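Melanin biosynthesis protein TyrA, putative (Shewanella oneidensis, PDB 2HAG) probably acts as a dye-decolorising (DyP-type) peroxidase, using a bound heme b to oxidise its substrates with hydrogen peroxide. Local coordinates at residues P173-G178 / S298-S303; P80-P85 / C262-H267; R145-F150 / H188-W193; G62-G67 / Y101-H106; C40-A45 / F306-D311. All blocks are in the same frame, centred on the assembly; numbering follows the deposited sequence.

Contact 1. Residues P173-G178 / S298-S303; sequences PEFKGG and SFFAPS
Phe175 and Phe300 meet with their ring planes turned 89° against each other and their centroids 5.8 Å apart, in an oblique approach. The part of Phe175 that touches is less its ring tip than its root: CB rests 3.9 Å from Phe300 CZ, while Phe175 CD1 lies near Phe300 CE2. Phe300 has CG anti to its backbone N (chi1 -168°), which swings the ring off the strand and sends CZ foremost into the bend of the facing loop. There it meets main chain as well. Phe175 O lies in the plane of the Phe300 ring, at its edge, and Gly178 CA stands 3.7 Å from CZ. That bend is a type II turn from Phe175 to Gly178, closed by the bond from Gly178 N to Phe175 O, with Gly177 at its third position as is usual for this turn. It feeds strand 179-188, a sheet neighbour of strand 291-301 in the ferredoxin-like fold of DyP peroxidases. Further along, Ser303 lays its CB 3.6 Å from Lys176 O, while its OG turns to Phe306 N and caps helix 304-308. Beyond these residues, Tyr180 meets Phe300 edge-to-face and Phe306 packs against the ring of Phe175.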
# COMPACT_ATOMS: atom_id res chain seq x y z
N PRO A 173 -2.32 -18.71 34.22
CA PRO A 173 -3.00 -17.52 34.71
C PRO A 173 -2.23 -16.22 34.51
O PRO A 173 -2.84 -15.22 34.13
CB PRO A 173 -3.22 -17.83 36.18
CG PRO A 173 -3.29 -19.31 36.24
CD PRO A 173 -2.31 -19.79 35.21
N GLU A 174 -0.92 -16.22 34.73
CA GLU A 174 -0.18 -14.97 34.57
C GLU A 174 -0.35 -14.41 33.16
O GLU A 174 -0.31 -13.19 32.97
CB GLU A 174 1.32 -15.12 34.88
CG GLU A 174 2.06 -13.77 34.81
CD GLU A 174 3.56 -13.86 35.06
OE1 GLU A 174 4.03 -14.91 35.55
OE2 GLU A 174 4.25 -12.86 34.77
N PHE A 175 -0.55 -15.28 32.18
CA PHE A 175 -0.61 -14.82 30.80
C PHE A 175 -1.97 -14.97 30.16
O PHE A 175 -2.12 -14.74 28.95
CB PHE A 175 0.46 -15.52 29.99
CG PHE A 175 1.82 -15.13 30.39
CD1 PHE A 175 2.37 -13.95 29.92
CD2 PHE A 175 2.53 -15.88 31.30
CE1 PHE A 175 3.61 -13.55 30.32
CE2 PHE A 175 3.78 -15.49 31.71
CZ PHE A 175 4.33 -14.32 31.22
N LYS A 176 -2.95 -15.33 30.98
CA LYS A 176 -4.34 -15.32 30.55
C LYS A 176 -4.57 -14.01 29.82
O LYS A 176 -3.97 -12.99 30.16
CB LYS A 176 -5.28 -15.45 31.75
CG LYS A 176 -6.77 -15.60 31.42
CD LYS A 176 -7.61 -15.57 32.70
CE LYS A 176 -9.10 -15.45 32.44
NZ LYS A 176 -9.82 -14.85 33.62
N GLY A 177 -5.42 -14.06 28.80
CA GLY A 177 -5.73 -12.88 28.01
C GLY A 177 -4.88 -12.75 26.77
O GLY A 177 -5.25 -12.05 25.83
N GLY A 178 -3.73 -13.43 26.76
CA GLY A 178 -2.79 -13.35 25.64
C GLY A 178 -3.02 -14.41 24.57
O GLY A 178 -3.91 -15.25 24.70
N SER A 298 7.26 -16.42 15.24
CA SER A 298 6.50 -16.74 16.46
C SER A 298 6.54 -15.57 17.46
O SER A 298 7.61 -15.04 17.77
CB SER A 298 7.06 -18.00 17.11
OG SER A 298 6.49 -18.23 18.39
N PHE A 299 5.35 -15.18 17.93
CA PHE A 299 5.21 -14.16 18.97
C PHE A 299 4.20 -14.57 20.02
O PHE A 299 3.46 -15.54 19.87
CB PHE A 299 4.71 -12.84 18.40
CG PHE A 299 5.42 -12.41 17.16
CD1 PHE A 299 5.03 -12.88 15.93
CD2 PHE A 299 6.46 -11.50 17.23
CE1 PHE A 299 5.66 -12.46 14.78
CE2 PHE A 299 7.11 -11.08 16.09
CZ PHE A 299 6.71 -11.57 14.86
N PHE A 300 4.17 -13.79 21.10
CA PHE A 300 3.07 -13.84 22.04
C PHE A 300 2.54 -12.42 22.10
O PHE A 300 3.32 -11.48 22.21
CB PHE A 300 3.55 -14.30 23.42
CG PHE A 300 2.43 -14.65 24.36
CD1 PHE A 300 1.80 -15.88 24.28
CD2 PHE A 300 2.01 -13.75 25.33
CE1 PHE A 300 0.77 -16.21 25.15
CE2 PHE A 300 0.98 -14.07 26.19
CZ PHE A 300 0.36 -15.30 26.10
N ALA A 301 1.22 -12.27 22.00
CA ALA A 301 0.58 -10.97 22.22
C ALA A 301 0.01 -10.99 23.61
O ALA A 301 -1.06 -11.55 23.84
CB ALA A 301 -0.51 -10.71 21.19
N PRO A 302 0.73 -10.40 24.56
CA PRO A 302 0.23 -10.44 25.93
C PRO A 302 -1.08 -9.68 26.09
O PRO A 302 -1.46 -8.90 25.22
CB PRO A 302 1.34 -9.76 26.74
CG PRO A 302 2.55 -9.80 25.85
CD PRO A 302 2.04 -9.73 24.46
N SER A 303 -1.76 -9.95 27.19
CA SER A 303 -2.90 -9.14 27.58
C SER A 303 -2.39 -7.73 27.83
O SER A 303 -1.21 -7.54 28.17
CB SER A 303 -3.53 -9.69 28.86
OG SER A 303 -2.73 -9.41 29.99

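Contact 2. Residues P80-P85 / C262-H267; sequences PEMLKP and CRTPDH
Met82, modelled as selenomethionine, lays its side chain across the ring of Pro265 at about a right angle, with CB 3.7 Å from Pro265 CD. The selenium, SE, continues past the same CD toward Thr264 OG1. A bend at the last torsion (chi3 79°) then folds CE round to Asp266, where the methyl faces OD2. The thioether arm thus covers Pro265, Thr264 and Asp266 in succession. Met82 O adds a backbone contact, 3.4 Å from Pro265 CG. Lys84 also crosses the proline at about a right angle, its NZ 4.2 Å from Pro265 CG. The ammonium group also stands 4.6 Å from Asp266 OD2, too far for a contact pair, though the opposite charges probably attract, and it makes a weak, long ion pair with Glu269. Within segment 262-267, a weak hydrogen bond from Thr264 OG1 to Asp266 OD2, 2.9 Å long, ties together the two polar groups that receive the Met82 tip. With Pro265 cut back to alanine, a gap is likely to open beside Met82 CB and the Lys84 chain, setting both arms freer to move. Segment 80-85 begins with a type I turn from Pro80 to Leu83, in the loop between helix 71-74 and strand 89-91. Segment 262-267 leads from strand 253-262 into helix 266-276, and Tyr180 and His182 of strand 179-188 pack against Pro265.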
# COMPACT_ATOMS: atom_id res chain seq x y z
N PRO A 80 5.28 -17.11 28.87
CA PRO A 80 4.14 -17.95 28.54
C PRO A 80 4.60 -19.39 28.46
O PRO A 80 5.61 -19.68 27.82
CB PRO A 80 3.73 -17.47 27.16
CG PRO A 80 4.34 -16.13 27.01
CD PRO A 80 5.61 -16.19 27.79
N GLU A 81 3.86 -20.29 29.10
CA GLU A 81 4.28 -21.68 29.24
C GLU A 81 4.93 -22.23 27.97
O GLU A 81 6.05 -22.72 28.01
CB GLU A 81 3.11 -22.57 29.64
CG GLU A 81 3.50 -24.02 29.85
CD GLU A 81 2.53 -24.77 30.75
OE1 GLU A 81 1.45 -24.21 31.05
OE2 GLU A 81 2.86 -25.90 31.16
N MSE A 82 4.23 -22.14 26.85
CA MSE A 82 4.65 -22.87 25.67
C MSE A 82 5.33 -22.04 24.60
O MSE A 82 5.44 -22.50 23.48
CB MSE A 82 3.44 -23.52 25.02
CG MSE A 82 2.59 -24.32 25.96
SE MSE A 82 1.19 -25.18 24.93
CE MSE A 82 2.29 -26.73 24.16
N LEU A 83 5.78 -20.85 24.94
CA LEU A 83 6.39 -19.99 23.93
C LEU A 83 7.66 -20.62 23.36
O LEU A 83 8.54 -21.05 24.11
CB LEU A 83 6.67 -18.60 24.49
CG LEU A 83 7.11 -17.57 23.45
CD1 LEU A 83 6.06 -17.40 22.35
CD2 LEU A 83 7.40 -16.25 24.11
N LYS A 84 7.74 -20.70 22.04
CA LYS A 84 8.82 -21.38 21.32
C LYS A 84 9.01 -20.67 20.01
O LYS A 84 8.07 -20.06 19.48
CB LYS A 84 8.46 -22.83 20.96
CG LYS A 84 7.93 -23.69 22.08
CD LYS A 84 7.54 -25.09 21.61
CE LYS A 84 6.34 -25.07 20.68
NZ LYS A 84 5.35 -26.15 21.02
N PRO A 85 10.22 -20.77 19.45
CA PRO A 85 10.47 -20.22 18.13
C PRO A 85 9.49 -20.72 17.06
O PRO A 85 8.67 -21.59 17.33
CB PRO A 85 11.89 -20.70 17.82
CG PRO A 85 12.52 -20.87 19.15
CD PRO A 85 11.42 -21.37 20.04
N CYS A 262 -3.89 -18.06 18.68
CA CYS A 262 -4.24 -19.34 19.30
C CYS A 262 -3.83 -19.48 20.77
O CYS A 262 -2.80 -18.96 21.19
CB CYS A 262 -3.56 -20.45 18.49
SG CYS A 262 -4.18 -22.08 18.81
N ARG A 263 -4.66 -20.20 21.53
CA ARG A 263 -4.35 -20.60 22.91
C ARG A 263 -3.00 -21.27 23.05
O ARG A 263 -2.24 -20.94 23.94
CB ARG A 263 -5.35 -21.65 23.38
CG ARG A 263 -6.51 -21.10 24.08
CD ARG A 263 -7.12 -22.18 24.93
NE ARG A 263 -8.16 -21.61 25.77
CZ ARG A 263 -8.65 -22.20 26.85
NH1 ARG A 263 -8.18 -23.38 27.24
NH2 ARG A 263 -9.60 -21.60 27.55
N THR A 264 -2.75 -22.25 22.19
CA THR A 264 -1.49 -22.98 22.14
C THR A 264 -0.79 -22.74 20.81
O THR A 264 -1.44 -22.52 19.78
CB THR A 264 -1.72 -24.49 22.29
OG1 THR A 264 -0.46 -25.16 22.22
CG2 THR A 264 -2.56 -25.04 21.16
N PRO A 265 0.55 -22.80 20.80
CA PRO A 265 1.27 -22.61 19.57
C PRO A 265 1.46 -23.89 18.74
O PRO A 265 2.08 -23.83 17.67
CB PRO A 265 2.62 -22.10 20.05
CG PRO A 265 2.84 -22.85 21.30
CD PRO A 265 1.47 -23.01 21.93
N ASP A 266 0.94 -25.03 19.19
CA ASP A 266 1.15 -26.24 18.39
C ASP A 266 -0.07 -26.64 17.54
O ASP A 266 0.00 -27.58 16.74
CB ASP A 266 1.69 -27.40 19.24
CG ASP A 266 0.72 -27.85 20.30
OD1 ASP A 266 -0.27 -28.53 19.95
OD2 ASP A 266 0.97 -27.54 21.48
N HIS A 267 -1.17 -25.91 17.68
CA HIS A 267 -2.31 -26.06 16.77
C HIS A 267 -1.85 -25.62 15.39
O HIS A 267 -2.05 -26.33 14.42
CB HIS A 267 -3.52 -25.24 17.22
CG HIS A 267 -4.36 -25.92 18.26
ND1 HIS A 267 -5.65 -25.54 18.54
CD2 HIS A 267 -4.09 -26.97 19.08
CE1 HIS A 267 -6.14 -26.31 19.49
NE2 HIS A 267 -5.21 -27.18 19.84

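Contact 3. Residues R145-F150 / H188-W193; sequences RDLTGF and HNLSKW
His188 NE2 donates to Asp146 OD2, 2.8 Å away with an N-H...O angle of 162°, the stronger of two hydrogen bonds here. The carboxylate oxygen uses its syn lone pair and lies in the plane of the imidazole, although the carboxylate itself is turned 82° against that ring. Asp146 has CG anti to the backbone N (chi1 178°), which lets it meet the histidine head-on. The second bond, weak, goes from Trp193 NE1 to Thr148 O over 3.0 Å. Among the ring contacts, Thr148 CB makes a CH-pi contact over one face of the indole, 4.3 Å from the centroid of its five-membered ring. Phe150 comes to the indole's edge instead, its CE1 3.9 Å from Trp193 CZ2. Aliphatic packing adds Leu147 CB against Leu190 CD1, also 3.9 Å apart; both leucines touch the second subunit, at its His116 and Asn120. Gly149 opens the GXXDG signature of DyP peroxidases, which closes at the heme-binding Gly153, and the side chain of Trp193 lies about 8 Å from that of the axial His225. The chemistry implies a polarised pair: the carboxylate probably steadies the proton on NE2 and raises the basicity of the His188 ring.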
# COMPACT_ATOMS: atom_id res chain seq x y z
N ARG A 145 -11.76 -12.48 -0.07
CA ARG A 145 -11.13 -13.48 -0.90
C ARG A 145 -9.62 -13.33 -0.86
O ARG A 145 -9.09 -12.24 -0.67
CB ARG A 145 -11.63 -13.37 -2.34
CG ARG A 145 -12.89 -14.18 -2.59
CD ARG A 145 -13.73 -13.62 -3.74
NE ARG A 145 -15.11 -14.12 -3.71
CZ ARG A 145 -15.46 -15.35 -4.04
NH1 ARG A 145 -14.56 -16.25 -4.40
NH2 ARG A 145 -16.73 -15.70 -4.00
N ASP A 146 -8.93 -14.45 -1.02
CA ASP A 146 -7.49 -14.43 -1.20
C ASP A 146 -7.26 -14.12 -2.68
O ASP A 146 -8.17 -14.30 -3.50
CB ASP A 146 -6.90 -15.78 -0.79
CG ASP A 146 -5.40 -15.85 -1.00
OD1 ASP A 146 -4.69 -14.82 -0.89
OD2 ASP A 146 -4.93 -16.97 -1.27
N LEU A 147 -6.06 -13.64 -3.00
CA LEU A 147 -5.71 -13.26 -4.37
C LEU A 147 -5.83 -14.44 -5.32
O LEU A 147 -5.82 -14.30 -6.55
CB LEU A 147 -4.28 -12.71 -4.41
CG LEU A 147 -4.10 -11.42 -3.62
CD1 LEU A 147 -2.63 -11.02 -3.59
CD2 LEU A 147 -4.96 -10.34 -4.24
N THR A 148 -5.92 -15.60 -4.70
CA THR A 148 -6.18 -16.83 -5.40
C THR A 148 -7.62 -16.88 -5.94
O THR A 148 -7.94 -17.67 -6.83
CB THR A 148 -5.90 -18.00 -4.47
OG1 THR A 148 -5.70 -19.18 -5.25
CG2 THR A 148 -7.03 -18.20 -3.49
N GLY A 149 -8.48 -16.01 -5.42
CA GLY A 149 -9.85 -15.88 -5.90
C GLY A 149 -10.84 -16.71 -5.11
O GLY A 149 -12.01 -16.79 -5.45
N PHE A 150 -10.36 -17.34 -4.04
CA PHE A 150 -11.18 -18.19 -3.20
C PHE A 150 -11.38 -17.48 -1.88
O PHE A 150 -10.49 -16.78 -1.41
CB PHE A 150 -10.49 -19.52 -2.94
CG PHE A 150 -10.61 -20.50 -4.07
CD1 PHE A 150 -9.90 -20.33 -5.24
CD2 PHE A 150 -11.43 -21.62 -3.95
CE1 PHE A 150 -10.01 -21.24 -6.27
CE2 PHE A 150 -11.55 -22.53 -4.97
CZ PHE A 150 -10.84 -22.35 -6.13
N HIS A 188 2.37 -15.57 -3.45
CA HIS A 188 1.68 -16.36 -4.45
C HIS A 188 2.33 -16.22 -5.79
O HIS A 188 2.73 -15.14 -6.20
CB HIS A 188 0.23 -15.91 -4.58
CG HIS A 188 -0.62 -16.22 -3.39
ND1 HIS A 188 -0.13 -16.18 -2.11
CD2 HIS A 188 -1.93 -16.53 -3.30
CE1 HIS A 188 -1.11 -16.48 -1.27
NE2 HIS A 188 -2.21 -16.68 -1.97
N ASN A 189 2.43 -17.34 -6.49
CA ASN A 189 2.79 -17.34 -7.88
C ASN A 189 1.48 -17.25 -8.68
O ASN A 189 1.00 -18.24 -9.22
CB ASN A 189 3.57 -18.60 -8.19
CG ASN A 189 4.06 -18.63 -9.62
OD1 ASN A 189 3.65 -17.81 -10.45
ND2 ASN A 189 4.92 -19.59 -9.92
N LEU A 190 0.91 -16.06 -8.75
CA LEU A 190 -0.44 -15.91 -9.28
C LEU A 190 -0.59 -16.28 -10.75
O LEU A 190 -1.60 -16.85 -11.14
CB LEU A 190 -0.95 -14.50 -9.04
CG LEU A 190 -1.41 -14.20 -7.61
CD1 LEU A 190 -1.86 -12.76 -7.49
CD2 LEU A 190 -2.54 -15.11 -7.20
N SER A 191 0.40 -15.96 -11.59
CA SER A 191 0.28 -16.32 -13.00
C SER A 191 0.23 -17.83 -13.17
O SER A 191 -0.49 -18.33 -14.02
CB SER A 191 1.43 -15.76 -13.80
OG SER A 191 2.64 -16.04 -13.13
N LYS A 192 0.98 -18.56 -12.35
CA LYS A 192 0.95 -20.02 -12.38
C LYS A 192 -0.40 -20.52 -11.91
O LYS A 192 -0.95 -21.48 -12.45
CB LYS A 192 2.03 -20.61 -11.48
CG LYS A 192 2.13 -22.11 -11.51
CD LYS A 192 3.26 -22.60 -10.63
CE LYS A 192 3.29 -24.12 -10.61
NZ LYS A 192 4.47 -24.66 -9.90
N TRP A 193 -0.93 -19.85 -10.91
CA TRP A 193 -2.19 -20.25 -10.34
C TRP A 193 -3.33 -20.04 -11.31
O TRP A 193 -4.14 -20.95 -11.55
CB TRP A 193 -2.48 -19.48 -9.06
CG TRP A 193 -3.82 -19.80 -8.51
CD1 TRP A 193 -4.96 -19.06 -8.64
CD2 TRP A 193 -4.19 -20.97 -7.78
NE1 TRP A 193 -6.00 -19.69 -8.02
CE2 TRP A 193 -5.55 -20.86 -7.48
CE3 TRP A 193 -3.49 -22.09 -7.34
CZ2 TRP A 193 -6.23 -21.83 -6.76
CZ3 TRP A 193 -4.16 -23.06 -6.62
CH2 TRP A 193 -5.52 -22.92 -6.34

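Contact 4. Residues G62-G67 / Y101-H106; sequences GFVAIG and YDLFVH
Phe63 leans across the strand boundary onto His106, with CG set between its own backbone N and carbonyl carbon (chi1 63°), a setting that lays the ring over the His106 methylene. From CB, which points to the sheet face it shares with Ala65, Phe104 and His106, the side chain reaches CG, 4.1 Å from His106 CB. CD1 stays over that same methylene, whereas CD2 drifts toward ND1. CE1 lies 3.6 Å from His106 CB and also meets Phe104 CD2, while CE2 sits 3.4 Å from His106 ND1. CZ, at the tip, lies between CB and CG of the histidine. The methylene therefore makes a CH-pi contact over the centre of the phenyl face. The Phe63 and His106 rings are nearly parallel, 8° apart, but slid so that they barely overlap. Toward Phe104 the same phenyl offers its edge, in an offset edge-to-face pair. The backbones beneath form an antiparallel ladder of the DyP ferredoxin-like sheet, Ala65 N reaching Phe104 O at 2.7 Å. Shortening Phe63 to an alanine is likely to uncover the His106 methylene and imidazole and leave the Phe104 face without its edge partner. Ile66 and Leu103 run side by side, Ile66 CG1 3.7 Å from Leu103 CD2.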
# COMPACT_ATOMS: atom_id res chain seq x y z
N GLY A 62 -6.08 -3.33 16.87
CA GLY A 62 -4.74 -3.83 16.61
C GLY A 62 -4.12 -4.45 17.83
O GLY A 62 -4.78 -4.58 18.84
N PHE A 63 -2.86 -4.83 17.74
CA PHE A 63 -2.15 -5.32 18.90
C PHE A 63 -0.65 -5.27 18.72
O PHE A 63 -0.16 -5.12 17.60
CB PHE A 63 -2.58 -6.75 19.24
CG PHE A 63 -2.26 -7.76 18.18
CD1 PHE A 63 -0.97 -8.24 18.01
CD2 PHE A 63 -3.26 -8.26 17.36
CE1 PHE A 63 -0.68 -9.18 17.05
CE2 PHE A 63 -2.97 -9.19 16.38
CZ PHE A 63 -1.68 -9.65 16.23
N VAL A 64 0.06 -5.38 19.84
CA VAL A 64 1.51 -5.50 19.86
C VAL A 64 1.87 -6.86 20.39
O VAL A 64 1.33 -7.30 21.41
CB VAL A 64 2.14 -4.50 20.80
CG1 VAL A 64 3.64 -4.52 20.64
CG2 VAL A 64 1.61 -3.14 20.51
N ALA A 65 2.79 -7.52 19.71
CA ALA A 65 3.21 -8.85 20.09
C ALA A 65 4.73 -8.92 20.13
O ALA A 65 5.41 -8.18 19.41
CB ALA A 65 2.67 -9.86 19.12
N ILE A 66 5.23 -9.84 20.94
CA ILE A 66 6.65 -9.93 21.25
C ILE A 66 7.29 -11.19 20.68
O ILE A 66 6.76 -12.29 20.85
CB ILE A 66 6.80 -9.85 22.76
CG1 ILE A 66 6.50 -8.42 23.18
CG2 ILE A 66 8.20 -10.24 23.19
CD1 ILE A 66 5.56 -8.34 24.30
N GLY A 67 8.42 -11.02 20.00
CA GLY A 67 9.12 -12.13 19.37
C GLY A 67 9.57 -13.17 20.38
O GLY A 67 10.04 -12.83 21.46
N TYR A 101 11.38 -11.87 14.50
CA TYR A 101 11.52 -10.44 14.71
C TYR A 101 11.23 -10.16 16.17
O TYR A 101 10.36 -10.81 16.77
CB TYR A 101 10.54 -9.66 13.83
CG TYR A 101 10.67 -9.93 12.33
CD1 TYR A 101 11.72 -9.39 11.60
CD2 TYR A 101 9.73 -10.71 11.66
CE1 TYR A 101 11.84 -9.63 10.23
CE2 TYR A 101 9.83 -10.95 10.29
CZ TYR A 101 10.89 -10.41 9.58
OH TYR A 101 11.00 -10.65 8.23
N ASP A 102 11.94 -9.20 16.74
CA ASP A 102 11.81 -8.91 18.16
C ASP A 102 10.40 -8.43 18.51
O ASP A 102 9.84 -8.83 19.53
CB ASP A 102 12.86 -7.89 18.60
CG ASP A 102 14.29 -8.43 18.49
OD1 ASP A 102 14.48 -9.67 18.37
OD2 ASP A 102 15.22 -7.60 18.53
N LEU A 103 9.83 -7.59 17.65
CA LEU A 103 8.51 -6.99 17.92
C LEU A 103 7.58 -6.92 16.72
O LEU A 103 8.00 -6.60 15.61
CB LEU A 103 8.69 -5.57 18.44
CG LEU A 103 8.99 -5.39 19.92
CD1 LEU A 103 9.21 -3.91 20.18
CD2 LEU A 103 7.84 -5.95 20.77
N PHE A 104 6.29 -7.16 16.97
CA PHE A 104 5.29 -7.15 15.92
C PHE A 104 4.15 -6.22 16.28
O PHE A 104 3.55 -6.35 17.35
CB PHE A 104 4.76 -8.57 15.68
CG PHE A 104 3.72 -8.67 14.60
CD1 PHE A 104 3.78 -7.86 13.48
CD2 PHE A 104 2.71 -9.59 14.68
CE1 PHE A 104 2.82 -7.96 12.48
CE2 PHE A 104 1.74 -9.69 13.69
CZ PHE A 104 1.81 -8.88 12.59
N VAL A 105 3.85 -5.29 15.38
CA VAL A 105 2.73 -4.37 15.56
C VAL A 105 1.71 -4.59 14.45
O VAL A 105 2.02 -4.49 13.26
CB VAL A 105 3.20 -2.91 15.55
CG1 VAL A 105 2.03 -1.97 15.57
CG2 VAL A 105 4.11 -2.63 16.73
N HIS A 106 0.49 -4.89 14.85
CA HIS A 106 -0.56 -5.34 13.95
C HIS A 106 -1.69 -4.35 14.01
O HIS A 106 -2.34 -4.22 15.04
CB HIS A 106 -1.05 -6.71 14.41
CG HIS A 106 -2.06 -7.33 13.50
ND1 HIS A 106 -3.42 -7.14 13.65
CD2 HIS A 106 -1.91 -8.18 12.46
CE1 HIS A 106 -4.06 -7.83 12.72
NE2 HIS A 106 -3.17 -8.46 11.99

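Contact 5. Residues C40-A45 / F306-D311; sequences CIANVA and FLMQFD
The backbones of Ala42 and Met308 come within 4.8 Å at CA, bringing helix 34-54 against the last turn of helix 304-308 and the tail beyond it. The small side chain of Ala42 is consistent with so close an approach: its CB points at the opposing main chain, 3.4 Å from Leu307 O and 3.8 Å from Met308 CA. Leu307 carries most of the apolar contact. CG lies anti to its carbonyl carbon (chi1 -70°), and the forked end divides between two residues one turn apart on the facing helix: CD1 lies 3.6 Å from Ala45 CB, and CD2 3.7 Å from Ile41 CG2. Leu307 also reaches back to Pro302 and to Ile66 of strand 61-67. Met308, a selenomethionine in the model, brushes Ala42 CB with its CG before the rest of the chain leads away. Past the helix, Gln309 folds back to give NE2 to Phe306 O at 3.0 Å, in the carbonyl plane and on a lone pair. The ring of Phe310 has Leu307 O at its edge, in plane. With no hydrogen bond between the two segments, the seam rests on apolar fit, and the near-C-terminal residues are held to helix 34-54 by methyl groups lying against methyl groups and main chain.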
# COMPACT_ATOMS: atom_id res chain seq x y z
N CYS A 40 7.69 1.73 27.19
CA CYS A 40 7.40 2.32 25.92
C CYS A 40 6.44 1.43 25.12
O CYS A 40 5.60 1.91 24.35
CB CYS A 40 8.71 2.54 25.19
SG CYS A 40 8.51 2.72 23.47
N ILE A 41 6.54 0.12 25.32
CA ILE A 41 5.58 -0.80 24.74
C ILE A 41 4.22 -0.65 25.41
O ILE A 41 3.20 -0.57 24.73
CB ILE A 41 6.05 -2.24 24.88
CG1 ILE A 41 7.04 -2.57 23.76
CG2 ILE A 41 4.87 -3.21 24.84
CD1 ILE A 41 7.75 -3.88 23.97
N ALA A 42 4.21 -0.62 26.74
CA ALA A 42 2.97 -0.47 27.50
C ALA A 42 2.20 0.73 27.00
O ALA A 42 0.98 0.68 26.89
CB ALA A 42 3.25 -0.33 28.99
N ASN A 43 2.93 1.81 26.71
CA ASN A 43 2.37 3.01 26.08
C ASN A 43 1.70 2.66 24.76
O ASN A 43 0.54 3.01 24.54
CB ASN A 43 3.47 4.05 25.80
CG ASN A 43 3.93 4.78 27.06
OD1 ASN A 43 3.50 4.48 28.16
ND2 ASN A 43 4.81 5.75 26.87
N VAL A 44 2.43 1.99 23.88
CA VAL A 44 1.94 1.69 22.54
C VAL A 44 0.75 0.74 22.57
O VAL A 44 -0.20 0.90 21.82
CB VAL A 44 3.05 1.11 21.65
CG1 VAL A 44 2.49 0.56 20.35
CG2 VAL A 44 4.09 2.17 21.36
N ALA A 45 0.79 -0.25 23.45
CA ALA A 45 -0.35 -1.15 23.59
C ALA A 45 -1.59 -0.37 24.01
O ALA A 45 -2.65 -0.50 23.42
CB ALA A 45 -0.04 -2.22 24.61
N PHE A 306 -0.74 -7.29 31.27
CA PHE A 306 0.61 -7.80 31.48
C PHE A 306 1.62 -6.74 31.09
O PHE A 306 2.55 -6.45 31.82
CB PHE A 306 0.90 -9.05 30.66
CG PHE A 306 2.33 -9.51 30.79
CD1 PHE A 306 2.74 -10.24 31.89
CD2 PHE A 306 3.27 -9.16 29.83
CE1 PHE A 306 4.05 -10.63 32.02
CE2 PHE A 306 4.59 -9.55 29.96
CZ PHE A 306 4.97 -10.30 31.05
N LEU A 307 1.42 -6.18 29.90
CA LEU A 307 2.34 -5.19 29.36
C LEU A 307 2.46 -3.97 30.25
O LEU A 307 3.53 -3.39 30.36
CB LEU A 307 1.85 -4.73 27.99
CG LEU A 307 1.99 -5.82 26.93
CD1 LEU A 307 1.25 -5.42 25.68
CD2 LEU A 307 3.46 -6.08 26.65
N MSE A 308 1.35 -3.61 30.88
CA MSE A 308 1.26 -2.34 31.55
C MSE A 308 1.90 -2.28 32.92
O MSE A 308 2.06 -1.20 33.48
CB MSE A 308 -0.19 -1.95 31.67
CG MSE A 308 -0.63 -1.07 30.55
SE MSE A 308 -2.44 -0.48 30.89
CE MSE A 308 -2.39 -0.09 32.88
N GLN A 309 2.28 -3.43 33.45
CA GLN A 309 2.91 -3.46 34.76
C GLN A 309 4.37 -2.99 34.72
O GLN A 309 5.13 -3.28 35.64
CB GLN A 309 2.80 -4.86 35.38
CG GLN A 309 3.59 -5.93 34.66
CD GLN A 309 3.24 -7.34 35.12
OE1 GLN A 309 3.29 -7.65 36.31
NE2 GLN A 309 2.90 -8.20 34.17
N PHE A 310 4.76 -2.28 33.67
CA PHE A 310 6.11 -1.74 33.63
C PHE A 310 6.19 -0.26 33.26
O PHE A 310 5.98 0.14 32.11
CB PHE A 310 7.00 -2.55 32.69
CG PHE A 310 6.90 -4.04 32.89
CD1 PHE A 310 5.91 -4.76 32.25
CD2 PHE A 310 7.80 -4.72 33.70
CE1 PHE A 310 5.82 -6.14 32.41
CE2 PHE A 310 7.70 -6.10 33.87
CZ PHE A 310 6.71 -6.80 33.22
N ASP A 311 6.43 0.54 34.29
CA ASP A 311 7.32 1.67 34.20
C ASP A 311 8.72 1.01 34.13
O ASP A 311 8.81 -0.21 33.95
CB ASP A 311 7.17 2.52 35.46
CG ASP A 311 6.57 1.74 36.61
OD1 ASP A 311 7.20 0.76 37.06
OD2 ASP A 311 5.45 2.09 37.06

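Overall arrangement
Contacts 1, 2, 4 and 5 form one continuous cluster, while contact 3 stands apart. Contacts 1 and 2, with centres about 10 Å apart, are joined by a probable hydrogen bond from Ser298 OG to Lys84 O, 2.7 Å. Contact 1 meets contact 4 through neighbouring strands of one sheet, Phe300 O lying 2.8 Å from Ile66 N. Contact 5 covers the Val64, Ile66 and Leu103 face of contact 4, about 13 Å between centres. Contact 3 lies across the chain's centre, some 39 Å from contact 5 by centres, and approaches the heme-binding residues: Phe150 and Trp193 are each about 8 Å, side chain to side chain, from Thr154 and His225 respectively.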